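Side-chain contacts in D-glycerate 2-kinase (Thermotoga maritima, PDB 2B8N), which catalyses the ATP-dependent phosphorylation of D-glycerate to 2-phosphoglycerate, a step in the degradation of serine, with magnesium as cofactor: residues K20-E25 with K277-E282; K265-A270 with N421-G426; A300-E305 with L319-E324; I356-G361 with A409-G414. One frame throughout, in Å; residues are numbered along the deposited sequence.

Interaction 1: K20-E25 with K277-E282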
loop_
_atom_site.group_PDB
_atom_site.type_symbol
_atom_site.label_atom_id
_atom_site.label_comp_id
_atom_site.label_asym_id
_atom_site.label_seq_id
_atom_site.Cartn_x
_atom_site.Cartn_y
_atom_site.Cartn_z
ATOM N N LYS A 20 8.334 0.923 -26.132
ATOM C CA LYS A 20 8.291 1.780 -24.955
ATOM C C LYS A 20 6.842 2.192 -24.643
ATOM O O LYS A 20 6.406 2.080 -23.485
ATOM C CB LYS A 20 9.157 3.015 -25.173
ATOM C CG LYS A 20 9.491 3.811 -23.916
ATOM C CD LYS A 20 10.537 4.898 -24.239
ATOM C CE LYS A 20 10.316 6.197 -23.437
ATOM N NZ LYS A 20 9.349 7.136 -24.101
ATOM N N LYS A 21 6.101 2.638 -25.665
ATOM C CA LYS A 21 4.704 3.078 -25.483
ATOM C C LYS A 21 3.817 1.924 -25.040
ATOM O O LYS A 21 2.902 2.088 -24.217
ATOM C CB LYS A 21 4.122 3.671 -26.769
ATOM C CG LYS A 21 4.528 5.102 -27.020
ATOM C CD LYS A 21 4.213 5.548 -28.447
ATOM C CE LYS A 21 4.664 6.984 -28.680
ATOM N NZ LYS A 21 5.141 7.144 -30.067
ATOM N N LEU A 22 4.096 0.756 -25.598
ATOM C CA LEU A 22 3.335 -0.439 -25.301
ATOM C C LEU A 22 3.453 -0.843 -23.831
ATOM O O LEU A 22 2.460 -1.172 -23.180
ATOM C CB LEU A 22 3.825 -1.580 -26.198
ATOM C CG LEU A 22 2.883 -2.759 -26.399
ATOM C CD1 LEU A 22 1.477 -2.272 -26.685
ATOM C CD2 LEU A 22 3.393 -3.602 -27.543
ATOM N N ALA A 23 4.667 -0.805 -23.301
ATOM C CA ALA A 23 4.884 -1.157 -21.898
ATOM C C ALA A 23 4.299 -0.111 -20.933
ATOM O O ALA A 23 3.804 -0.485 -19.872
ATOM C CB ALA A 23 6.341 -1.384 -21.623
ATOM N N ILE A 24 4.358 1.179 -21.292
ATOM C CA ILE A 24 3.757 2.241 -20.478
ATOM C C ILE A 24 2.233 2.035 -20.404
ATOM O O ILE A 24 1.636 2.141 -19.334
ATOM C CB ILE A 24 4.113 3.682 -21.028
ATOM C CG1 ILE A 24 5.549 4.064 -20.649
ATOM C CG2 ILE A 24 3.161 4.758 -20.496
ATOM C CD1 ILE A 24 6.139 5.167 -21.508
ATOM N N GLU A 25 1.604 1.745 -21.543
ATOM C CA GLU A 25 0.162 1.516 -21.543
ATOM C C GLU A 25 -0.173 0.325 -20.643
ATOM O O GLU A 25 -1.056 0.430 -19.820
ATOM C CB GLU A 25 -0.419 1.321 -22.948
ATOM C CG GLU A 25 -1.834 1.854 -23.031
ATOM C CD GLU A 25 -2.707 1.098 -23.989
ATOM O OE1 GLU A 25 -2.165 0.442 -24.906
ATOM O OE2 GLU A 25 -3.947 1.167 -23.809
ATOM N N LYS A 277 -2.012 -8.591 -26.067
ATOM C CA LYS A 277 -1.234 -7.891 -27.082
ATOM C C LYS A 277 -0.271 -8.807 -27.830
ATOM O O LYS A 277 0.555 -8.309 -28.570
ATOM C CB LYS A 277 -0.439 -6.735 -26.449
ATOM C CG LYS A 277 -1.303 -5.764 -25.630
ATOM C CD LYS A 277 -1.053 -4.299 -25.969
ATOM C CE LYS A 277 -2.224 -3.372 -25.560
ATOM N NZ LYS A 277 -2.343 -3.152 -24.077
ATOM N N GLY A 278 -0.357 -10.124 -27.639
ATOM C CA GLY A 278 0.485 -11.077 -28.374
ATOM C C GLY A 278 1.751 -11.535 -27.666
ATOM O O GLY A 278 2.612 -12.157 -28.285
ATOM N N PHE A 279 1.869 -11.261 -26.369
ATOM C CA PHE A 279 3.068 -11.639 -25.612
ATOM C C PHE A 279 2.911 -12.956 -24.885
ATOM O O PHE A 279 1.862 -13.233 -24.320
ATOM C CB PHE A 279 3.435 -10.571 -24.572
ATOM C CG PHE A 279 4.055 -9.349 -25.168
ATOM C CD1 PHE A 279 5.366 -9.390 -25.637
ATOM C CD2 PHE A 279 3.331 -8.173 -25.290
ATOM C CE1 PHE A 279 5.949 -8.271 -26.222
ATOM C CE2 PHE A 279 3.899 -7.042 -25.886
ATOM C CZ PHE A 279 5.207 -7.090 -26.352
ATOM N N ASN A 280 3.958 -13.766 -24.893
ATOM C CA ASN A 280 4.046 -14.864 -23.967
ATOM C C ASN A 280 4.340 -14.201 -22.616
ATOM O O ASN A 280 5.401 -13.591 -22.457
ATOM C CB ASN A 280 5.183 -15.829 -24.346
ATOM C CG ASN A 280 5.008 -16.450 -25.724
ATOM O OD1 ASN A 280 3.911 -16.908 -26.099
ATOM N ND2 ASN A 280 6.099 -16.479 -26.487
ATOM N N ALA A 281 3.410 -14.300 -21.667
ATOM C CA ALA A 281 3.512 -13.554 -20.422
ATOM C C ALA A 281 3.453 -14.458 -19.215
ATOM O O ALA A 281 2.631 -15.388 -19.173
ATOM C CB ALA A 281 2.410 -12.528 -20.325
ATOM N N GLU A 282 4.327 -14.185 -18.235
ATOM C CA GLU A 282 4.240 -14.836 -16.914
ATOM C C GLU A 282 4.657 -13.902 -15.768
ATOM O O GLU A 282 5.447 -12.956 -15.958
ATOM C CB GLU A 282 5.033 -16.168 -16.869
ATOM C CG GLU A 282 4.788 -17.022 -15.637
ATOM C CD GLU A 282 3.317 -17.439 -15.419
ATOM O OE1 GLU A 282 2.445 -16.587 -15.107
ATOM O OE2 GLU A 282 3.032 -18.651 -15.535
#
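Leu22, on helix 17-32, sends its two methyl groups to different residues of the turn that joins helix 263-276 to strand 280-285. CD1 lies 3.3 Å from Lys277 CD and 4.0 Å from Lys277 CE, so it rests on the aliphatic part of the lysine, and the two side chains lie alongside each other, pointing opposite ways. CD2 meets the rim of the Phe279 ring in its plane, 3.9 Å from Phe279 CE2, rather than lying over a face. The fork reaches both partners because Leu22 CG stands opposite the backbone N (chi1 -160°). Phe279 is buried and also packs on Pro316 and Leu427, which makes this the compact side. A serine here has neither methyl, and the Phe279 edge and the lysine stem would probably be left without their cover from helix 17-32.

The other side is loose. The chain of exposed Glu25 comes in roughly perpendicular to that of Lys277, and its OE1 stands 3.7 Å from Lys277 NZ, a long salt bridge with no hydrogen bond. Gly278, with phi 96°, is the C-prime residue of a Schellman motif that ends helix 263-276 and turns the chain toward Phe279. The chemistry is thus divided: the contact rests mainly on apolar burial, and the long charge pair on the more exposed side probably adds only a little.

Interaction 2: K265-A270 with N421-G426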
loop_
_atom_site.group_PDB
_atom_site.type_symbol
_atom_site.label_atom_id
_atom_site.label_comp_id
_atom_site.label_asym_id
_atom_site.label_seq_id
_atom_site.Cartn_x
_atom_site.Cartn_y
_atom_site.Cartn_z
ATOM N N LYS A 265 -3.326 -8.511 -7.752
ATOM C CA LYS A 265 -4.362 -8.146 -8.731
ATOM C C LYS A 265 -3.724 -7.379 -9.888
ATOM O O LYS A 265 -4.095 -7.571 -11.046
ATOM C CB LYS A 265 -5.496 -7.350 -8.070
ATOM C CG LYS A 265 -6.707 -7.069 -8.968
ATOM N N VAL A 266 -2.735 -6.553 -9.561
ATOM C CA VAL A 266 -2.100 -5.674 -10.525
ATOM C C VAL A 266 -1.184 -6.457 -11.421
ATOM O O VAL A 266 -1.094 -6.177 -12.600
ATOM C CB VAL A 266 -1.349 -4.552 -9.803
ATOM C CG1 VAL A 266 -0.563 -3.710 -10.763
ATOM C CG2 VAL A 266 -2.342 -3.674 -9.096
ATOM N N CYS A 267 -0.513 -7.448 -10.866
ATOM C CA CYS A 267 0.298 -8.338 -11.684
ATOM C C CYS A 267 -0.528 -9.209 -12.605
ATOM O O CYS A 267 -0.120 -9.458 -13.741
ATOM C CB CYS A 267 1.132 -9.217 -10.788
ATOM S SG CYS A 267 2.511 -8.303 -10.203
ATOM N N ASP A 268 -1.676 -9.676 -12.104
ATOM C CA ASP A 268 -2.598 -10.498 -12.897
ATOM C C ASP A 268 -3.126 -9.734 -14.082
ATOM O O ASP A 268 -3.249 -10.307 -15.156
ATOM C CB ASP A 268 -3.800 -11.032 -12.075
ATOM C CG ASP A 268 -3.480 -12.312 -11.311
ATOM O OD1 ASP A 268 -2.425 -12.922 -11.558
ATOM O OD2 ASP A 268 -4.286 -12.718 -10.456
ATOM N N GLU A 269 -3.453 -8.459 -13.880
ATOM C CA GLU A 269 -3.998 -7.637 -14.951
ATOM C C GLU A 269 -2.929 -7.362 -16.001
ATOM O O GLU A 269 -3.213 -7.400 -17.201
ATOM C CB GLU A 269 -4.562 -6.328 -14.418
ATOM C CG GLU A 269 -5.359 -5.522 -15.456
ATOM C CD GLU A 269 -6.703 -6.140 -15.786
ATOM O OE1 GLU A 269 -6.936 -7.293 -15.355
ATOM O OE2 GLU A 269 -7.528 -5.489 -16.486
ATOM N N ALA A 270 -1.705 -7.099 -15.571
ATOM C CA ALA A 270 -0.627 -6.881 -16.530
ATOM C C ALA A 270 -0.406 -8.148 -17.325
ATOM O O ALA A 270 -0.238 -8.076 -18.540
ATOM C CB ALA A 270 0.621 -6.470 -15.855
ATOM N N ASN A 421 1.836 -1.003 -3.667
ATOM C CA ASN A 421 3.276 -1.204 -3.840
ATOM C C ASN A 421 3.714 -1.163 -5.326
ATOM O O ASN A 421 3.241 -0.313 -6.067
ATOM C CB ASN A 421 3.742 -2.440 -3.050
ATOM C CG ASN A 421 3.501 -2.286 -1.547
ATOM O OD1 ASN A 421 2.804 -3.105 -0.911
ATOM N ND2 ASN A 421 4.080 -1.221 -0.974
ATOM N N ASP A 422 4.609 -2.054 -5.758
ATOM C CA ASP A 422 5.355 -1.851 -7.009
ATOM C C ASP A 422 4.984 -2.866 -8.112
ATOM O O ASP A 422 4.773 -4.053 -7.837
ATOM C CB ASP A 422 6.874 -1.874 -6.706
ATOM C CG ASP A 422 7.295 -0.799 -5.681
ATOM O OD1 ASP A 422 6.540 0.185 -5.500
ATOM O OD2 ASP A 422 8.385 -0.915 -5.069
ATOM N N LEU A 423 4.900 -2.382 -9.345
ATOM C CA LEU A 423 4.788 -3.247 -10.526
ATOM C C LEU A 423 6.020 -3.039 -11.425
ATOM O O LEU A 423 6.369 -1.896 -11.730
ATOM C CB LEU A 423 3.504 -2.929 -11.319
ATOM C CG LEU A 423 3.321 -3.640 -12.666
ATOM C CD1 LEU A 423 3.318 -5.138 -12.456
ATOM C CD2 LEU A 423 2.073 -3.205 -13.382
ATOM N N ILE A 424 6.665 -4.135 -11.826
ATOM C CA ILE A 424 7.750 -4.084 -12.782
ATOM C C ILE A 424 7.413 -4.990 -13.950
ATOM O O ILE A 424 6.987 -6.111 -13.751
ATOM C CB ILE A 424 9.079 -4.567 -12.205
ATOM C CG1 ILE A 424 9.503 -3.719 -10.998
ATOM C CG2 ILE A 424 10.168 -4.518 -13.307
ATOM C CD1 ILE A 424 9.057 -4.251 -9.664
ATOM N N ILE A 425 7.628 -4.496 -15.166
ATOM C CA ILE A 425 7.370 -5.248 -16.395
ATOM C C ILE A 425 8.609 -5.197 -17.328
ATOM O O ILE A 425 9.180 -4.124 -17.575
ATOM C CB ILE A 425 6.168 -4.665 -17.122
ATOM C CG1 ILE A 425 4.914 -4.826 -16.261
ATOM C CG2 ILE A 425 5.946 -5.347 -18.459
ATOM N N GLY A 426 9.014 -6.352 -17.830
ATOM C CA GLY A 426 10.098 -6.435 -18.785
ATOM C C GLY A 426 9.645 -7.104 -20.083
ATOM O O GLY A 426 9.119 -8.208 -20.055
#
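Val266, Cys267 and Ala270 pack on Leu423 in a buried, wholly apolar helix-on-sheet contact, which joins helix 263-276 to strand 422-428 in the interior of the mixed sheet. The short segments run nearly side by side, their axes 24° apart and 9.1 Å from each other at closest approach. Leu423 is the knuckle of the strand. Its CD2 reaches Val266 CG1 at 3.8 Å and Ala270 CB at 4.3 Å, while CD1 takes the sulfur of Cys267, with SG 4.0 Å away. CG lies opposite the backbone N (chi1 173°), a setting that spreads the two methyls over one turn of the helix.

Strand alternation fixes which face is used: Leu423 and Ile425 point toward the helix, whereas Asp422 and Ile424 point away. The arrangement is one side of an alpha/beta/alpha layering, in which helix 263-276 and helix 17-32 share a face of the sheet; Ser30 of the latter touches both Ala270 and Leu423. The Cys267 side chain also touches Ile320 and Ile283, on the next two strands. On the far face, the carboxylate of Asp422 is held by Arg337 in a salt bridge and by Asn338 in a hydrogen bond.

Interaction 3: A300-E305 with L319-E324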
loop_
_atom_site.group_PDB
_atom_site.type_symbol
_atom_site.label_atom_id
_atom_site.label_comp_id
_atom_site.label_asym_id
_atom_site.label_seq_id
_atom_site.Cartn_x
_atom_site.Cartn_y
_atom_site.Cartn_z
ATOM N N ALA A 300 17.214 -7.823 -15.139
ATOM C CA ALA A 300 18.050 -7.729 -16.337
ATOM C C ALA A 300 18.625 -9.099 -16.750
ATOM O O ALA A 300 18.588 -9.444 -17.918
ATOM C CB ALA A 300 19.149 -6.730 -16.120
ATOM N N SER A 301 19.124 -9.886 -15.796
ATOM C CA SER A 301 19.709 -11.199 -16.114
ATOM C C SER A 301 18.685 -12.144 -16.674
ATOM O O SER A 301 19.018 -12.955 -17.541
ATOM C CB SER A 301 20.334 -11.863 -14.886
ATOM O OG SER A 301 21.343 -11.064 -14.307
ATOM N N ILE A 302 17.453 -12.060 -16.163
ATOM C CA ILE A 302 16.337 -12.867 -16.703
ATOM C C ILE A 302 15.988 -12.412 -18.130
ATOM O O ILE A 302 15.830 -13.244 -19.018
ATOM C CB ILE A 302 15.081 -12.845 -15.811
ATOM C CG1 ILE A 302 15.402 -13.343 -14.398
ATOM C CG2 ILE A 302 13.970 -13.729 -16.388
ATOM C CD1 ILE A 302 14.236 -13.121 -13.402
HETATM N N MSE A 303 15.929 -11.105 -18.356
HETATM C CA MSE A 303 15.663 -10.573 -19.704
HETATM C C MSE A 303 16.714 -11.044 -20.739
HETATM O O MSE A 303 16.375 -11.338 -21.892
HETATM C CB MSE A 303 15.548 -9.043 -19.677
HETATM C CG MSE A 303 14.341 -8.595 -18.838
HETATM SE SE MSE A 303 14.187 -6.706 -18.428
HETATM C CE MSE A 303 14.049 -6.016 -20.160
ATOM N N LYS A 304 17.979 -11.133 -20.313
ATOM C CA LYS A 304 19.054 -11.601 -21.184
ATOM C C LYS A 304 18.882 -13.089 -21.488
ATOM O O LYS A 304 19.197 -13.548 -22.587
ATOM C CB LYS A 304 20.432 -11.346 -20.568
ATOM C CG LYS A 304 20.736 -9.870 -20.207
ATOM C CD LYS A 304 22.223 -9.615 -20.119
ATOM C CE LYS A 304 22.644 -8.969 -18.831
ATOM N NZ LYS A 304 24.037 -9.408 -18.454
ATOM N N GLU A 305 18.365 -13.841 -20.524
ATOM C CA GLU A 305 18.122 -15.248 -20.770
ATOM C C GLU A 305 17.053 -15.419 -21.856
ATOM O O GLU A 305 17.198 -16.241 -22.764
ATOM C CB GLU A 305 17.713 -15.958 -19.484
ATOM C CG GLU A 305 17.916 -17.476 -19.509
ATOM C CD GLU A 305 19.374 -17.921 -19.623
ATOM O OE1 GLU A 305 20.312 -17.117 -19.343
ATOM O OE2 GLU A 305 19.567 -19.100 -20.000
ATOM N N LEU A 319 7.785 -10.444 -18.904
ATOM C CA LEU A 319 8.060 -10.908 -17.552
ATOM C C LEU A 319 7.456 -9.915 -16.582
ATOM O O LEU A 319 7.745 -8.727 -16.683
ATOM C CB LEU A 319 9.572 -10.965 -17.330
ATOM C CG LEU A 319 10.402 -11.868 -18.241
ATOM C CD1 LEU A 319 11.829 -11.546 -18.027
ATOM C CD2 LEU A 319 10.159 -13.337 -17.947
ATOM N N ILE A 320 6.657 -10.391 -15.621
ATOM C CA ILE A 320 5.986 -9.485 -14.651
ATOM C C ILE A 320 6.474 -9.685 -13.203
ATOM O O ILE A 320 6.521 -10.814 -12.687
ATOM C CB ILE A 320 4.419 -9.621 -14.704
ATOM C CG1 ILE A 320 3.866 -9.167 -16.067
ATOM C CG2 ILE A 320 3.733 -8.805 -13.556
ATOM C CD1 ILE A 320 3.387 -10.277 -16.916
ATOM N N PHE A 321 6.814 -8.568 -12.552
ATOM C CA PHE A 321 7.259 -8.561 -11.146
ATOM C C PHE A 321 6.493 -7.538 -10.293
ATOM O O PHE A 321 6.171 -6.427 -10.730
ATOM C CB PHE A 321 8.756 -8.265 -11.059
ATOM C CG PHE A 321 9.606 -9.095 -12.001
ATOM C CD1 PHE A 321 9.762 -8.725 -13.312
ATOM C CD2 PHE A 321 10.275 -10.229 -11.552
ATOM C CE1 PHE A 321 10.569 -9.471 -14.175
ATOM C CE2 PHE A 321 11.067 -10.989 -12.421
ATOM C CZ PHE A 321 11.211 -10.612 -13.724
ATOM N N GLY A 322 6.189 -7.947 -9.066
ATOM C CA GLY A 322 5.530 -7.085 -8.097
ATOM C C GLY A 322 6.169 -7.256 -6.737
ATOM O O GLY A 322 6.688 -8.322 -6.428
ATOM N N GLY A 323 6.126 -6.205 -5.934
ATOM C CA GLY A 323 6.596 -6.276 -4.564
ATOM C C GLY A 323 6.872 -4.926 -3.964
ATOM O O GLY A 323 6.260 -3.928 -4.337
ATOM N N GLU A 324 7.809 -4.883 -3.033
ATOM C CA GLU A 324 8.210 -3.616 -2.409
ATOM C C GLU A 324 9.715 -3.654 -2.064
ATOM O O GLU A 324 10.118 -4.128 -0.997
ATOM C CB GLU A 324 7.331 -3.367 -1.174
ATOM C CG GLU A 324 7.527 -2.043 -0.490
ATOM C CD GLU A 324 6.846 -1.975 0.891
ATOM O OE1 GLU A 324 6.831 -2.990 1.637
ATOM O OE2 GLU A 324 6.343 -0.889 1.240
#
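Helix segment 300-305, carrying Ile302 and Met303, runs almost antiparallel to strand 319-323, carrying Leu319 and Phe321: the angle between their directions is 166° and the axes come within 10.6 Å. This is the return half of a beta-alpha-beta crossover, since helix 292-309 connects the neighbouring parallel strands 280-285 and 317-323 of the mixed sheet. The nearest CA atoms, those of Met303 and Leu319, are 7.9 Å apart, a spacing that side chains must bridge, and no hydrogen bond crosses it.

Ile302 uses both of its branches. The CG2 methyl, opposite the backbone N, lies 3.5 Å from Leu319 CD1 and also touches the second methyl, Leu319 CD2, at 4.1 Å. The longer branch extends the other way along the strand (chi2 171°), carrying CD1 to the edge of the Phe321 ring, near its plane and not over a face. An alanine in place of Ile302 would probably leave the Phe321 edge without this methyl neighbour and open a gap beside Leu319.

Leu319 and Phe321 point to the helix because they alternate with Ile320, which faces the opposite layer and meets Leu423 and Ile283. Phe321 is flanked on adjoining strands by Ile424 and Ile284, so its ring is wedged among apolar groups. Met303, present as selenomethionine, contributes less across this contact and also touches Leu349. Its CG approaches Leu319 obliquely, at 4.0 Å from Leu319 CD1, while Ile302 CD1 stands evenly at 3.9 Å from both Phe321 CZ and Phe321 CE2.

Interaction 4: I356-G361 with A409-G414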
loop_
_atom_site.group_PDB
_atom_site.type_symbol
_atom_site.label_atom_id
_atom_site.label_comp_id
_atom_site.label_asym_id
_atom_site.label_seq_id
_atom_site.Cartn_x
_atom_site.Cartn_y
_atom_site.Cartn_z
ATOM N N ILE A 356 12.723 -3.669 -23.168
ATOM C CA ILE A 356 12.158 -2.545 -22.424
ATOM C C ILE A 356 11.870 -2.991 -21.007
ATOM O O ILE A 356 11.282 -4.050 -20.802
ATOM C CB ILE A 356 10.882 -1.991 -23.098
ATOM C CG1 ILE A 356 11.263 -1.207 -24.367
ATOM C CG2 ILE A 356 10.084 -1.080 -22.167
ATOM N N LEU A 357 12.304 -2.203 -20.021
ATOM C CA LEU A 357 11.869 -2.425 -18.638
ATOM C C LEU A 357 11.200 -1.179 -18.091
ATOM O O LEU A 357 11.717 -0.062 -18.237
ATOM C CB LEU A 357 13.010 -2.844 -17.715
ATOM C CG LEU A 357 12.563 -2.964 -16.253
ATOM C CD1 LEU A 357 13.375 -3.981 -15.535
ATOM C CD2 LEU A 357 12.625 -1.636 -15.501
ATOM N N CYS A 358 10.075 -1.401 -17.418
ATOM C CA CYS A 358 9.275 -0.338 -16.879
ATOM C C CYS A 358 8.902 -0.663 -15.463
ATOM O O CYS A 358 8.275 -1.678 -15.225
ATOM C CB CYS A 358 7.999 -0.225 -17.673
ATOM S SG CYS A 358 6.904 1.060 -17.017
ATOM N N SER A 359 9.296 0.182 -14.524
ATOM C CA SER A 359 9.023 -0.027 -13.112
ATOM C C SER A 359 8.137 1.087 -12.619
ATOM O O SER A 359 8.288 2.224 -13.079
ATOM C CB SER A 359 10.339 0.007 -12.346
ATOM O OG SER A 359 10.894 1.315 -12.342
ATOM N N ALA A 360 7.225 0.808 -11.689
ATOM C CA ALA A 360 6.294 1.854 -11.252
ATOM C C ALA A 360 5.749 1.679 -9.850
ATOM O O ALA A 360 5.255 0.623 -9.499
ATOM C CB ALA A 360 5.133 1.966 -12.232
ATOM N N GLY A 361 5.817 2.737 -9.048
ATOM C CA GLY A 361 5.075 2.767 -7.810
ATOM C C GLY A 361 3.624 3.022 -8.147
ATOM O O GLY A 361 3.334 4.023 -8.772
ATOM N N ALA A 409 13.816 9.009 -19.498
ATOM C CA ALA A 409 13.462 7.661 -19.062
ATOM C C ALA A 409 12.650 7.654 -17.760
ATOM O O ALA A 409 12.492 6.604 -17.132
ATOM C CB ALA A 409 14.729 6.840 -18.913
ATOM N N LEU A 410 12.122 8.812 -17.361
ATOM C CA LEU A 410 11.220 8.883 -16.210
ATOM C C LEU A 410 9.806 8.480 -16.643
ATOM O O LEU A 410 9.347 8.895 -17.702
ATOM C CB LEU A 410 11.165 10.298 -15.613
ATOM C CG LEU A 410 12.253 10.725 -14.629
ATOM C CD1 LEU A 410 12.020 12.165 -14.213
ATOM C CD2 LEU A 410 12.313 9.814 -13.383
ATOM N N LEU A 411 9.133 7.666 -15.825
ATOM C CA LEU A 411 7.704 7.381 -16.003
ATOM C C LEU A 411 6.911 8.302 -15.093
ATOM O O LEU A 411 7.031 8.225 -13.871
ATOM C CB LEU A 411 7.362 5.920 -15.675
ATOM C CG LEU A 411 5.845 5.669 -15.606
ATOM C CD1 LEU A 411 5.231 5.538 -16.973
ATOM C CD2 LEU A 411 5.547 4.441 -14.775
ATOM N N ILE A 412 6.098 9.161 -15.706
ATOM C CA ILE A 412 5.268 10.129 -14.998
ATOM C C ILE A 412 3.818 9.760 -15.213
ATOM O O ILE A 412 3.317 9.881 -16.318
ATOM C CB ILE A 412 5.479 11.560 -15.545
ATOM C CG1 ILE A 412 6.979 11.928 -15.611
ATOM C CG2 ILE A 412 4.658 12.594 -14.720
ATOM C CD1 ILE A 412 7.518 12.590 -14.383
ATOM N N THR A 413 3.151 9.295 -14.163
ATOM C CA THR A 413 1.726 8.930 -14.223
ATOM C C THR A 413 0.851 9.965 -13.543
ATOM O O THR A 413 -0.286 10.186 -13.971
ATOM C CB THR A 413 1.456 7.592 -13.514
ATOM O OG1 THR A 413 1.853 7.684 -12.136
ATOM C CG2 THR A 413 2.225 6.472 -14.177
ATOM N N GLY A 414 1.386 10.614 -12.506
ATOM C CA GLY A 414 0.596 11.463 -11.614
ATOM C C GLY A 414 0.139 10.621 -10.441
ATOM O O GLY A 414 0.316 9.413 -10.451
#
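Leu411 is the residue of segment 409-414 that closes on Ala360 and Cys358, and the chain reaches it through two residues directed at other neighbours. Ala409 packs on Val376 and on Leu404 of helix 400-406, and Leu410 touches Tyr401 and Leu404 of that helix. At Leu411 the side chain turns toward strand 355-361. With CG placed opposite the backbone N (chi1 170°), CD2 becomes the contact atom. Leu411 CD2 lies 3.6 Å from Ala360 CB and 4.3 Å from Cys358 SG. The backbone oxygen Ser359 O is 3.9 Å from Leu411 CD2. The Ala360 and Leu411 CA atoms are 7.4 Å apart, and no hydrogen bond links the segments. The side chain of Ser359 is engaged on its own account, its OG bonding to Asn338 O.

Beyond Ile412, Thr413 turns its hydroxyl to its own chain: OG1 donates to Gly414 O over 2.9 Å, in the carbonyl plane on a lone pair, with a C=O...donor angle of 133°. Strand 373-377 stands between the two partners in the sheet, and Leu411, which also touches Ala372 just ahead of that strand, reaches past to Ala360. This is apolar packing that joins the short outermost strand 410-411 to strand 355-361, two places in, within the mixed sheet of the MOFRL region.

How the interactions relate
All four contacts gather on the six-stranded mixed sheet, with centres 11 to 15 Å apart. Interactions 1, 2 and 4 involve the face covered by helices 17-32 and 263-276; interaction 3 lies on the other, under helix 292-309. Backbone bonds join them through the sheet: Glu282 O to Ile320 N links 1 to 3, Ile424 N to Phe321 O links 2 to 3, and Leu423 O to Ala360 N links 2 to 4. Along the chain, interactions 1 and 2 cross, while 3 and 4 are nested within the loop closed by 2. The N-terminal helix 17-32 therefore packs against a sheet built from the C-terminal part of the chain, tying the two ends together.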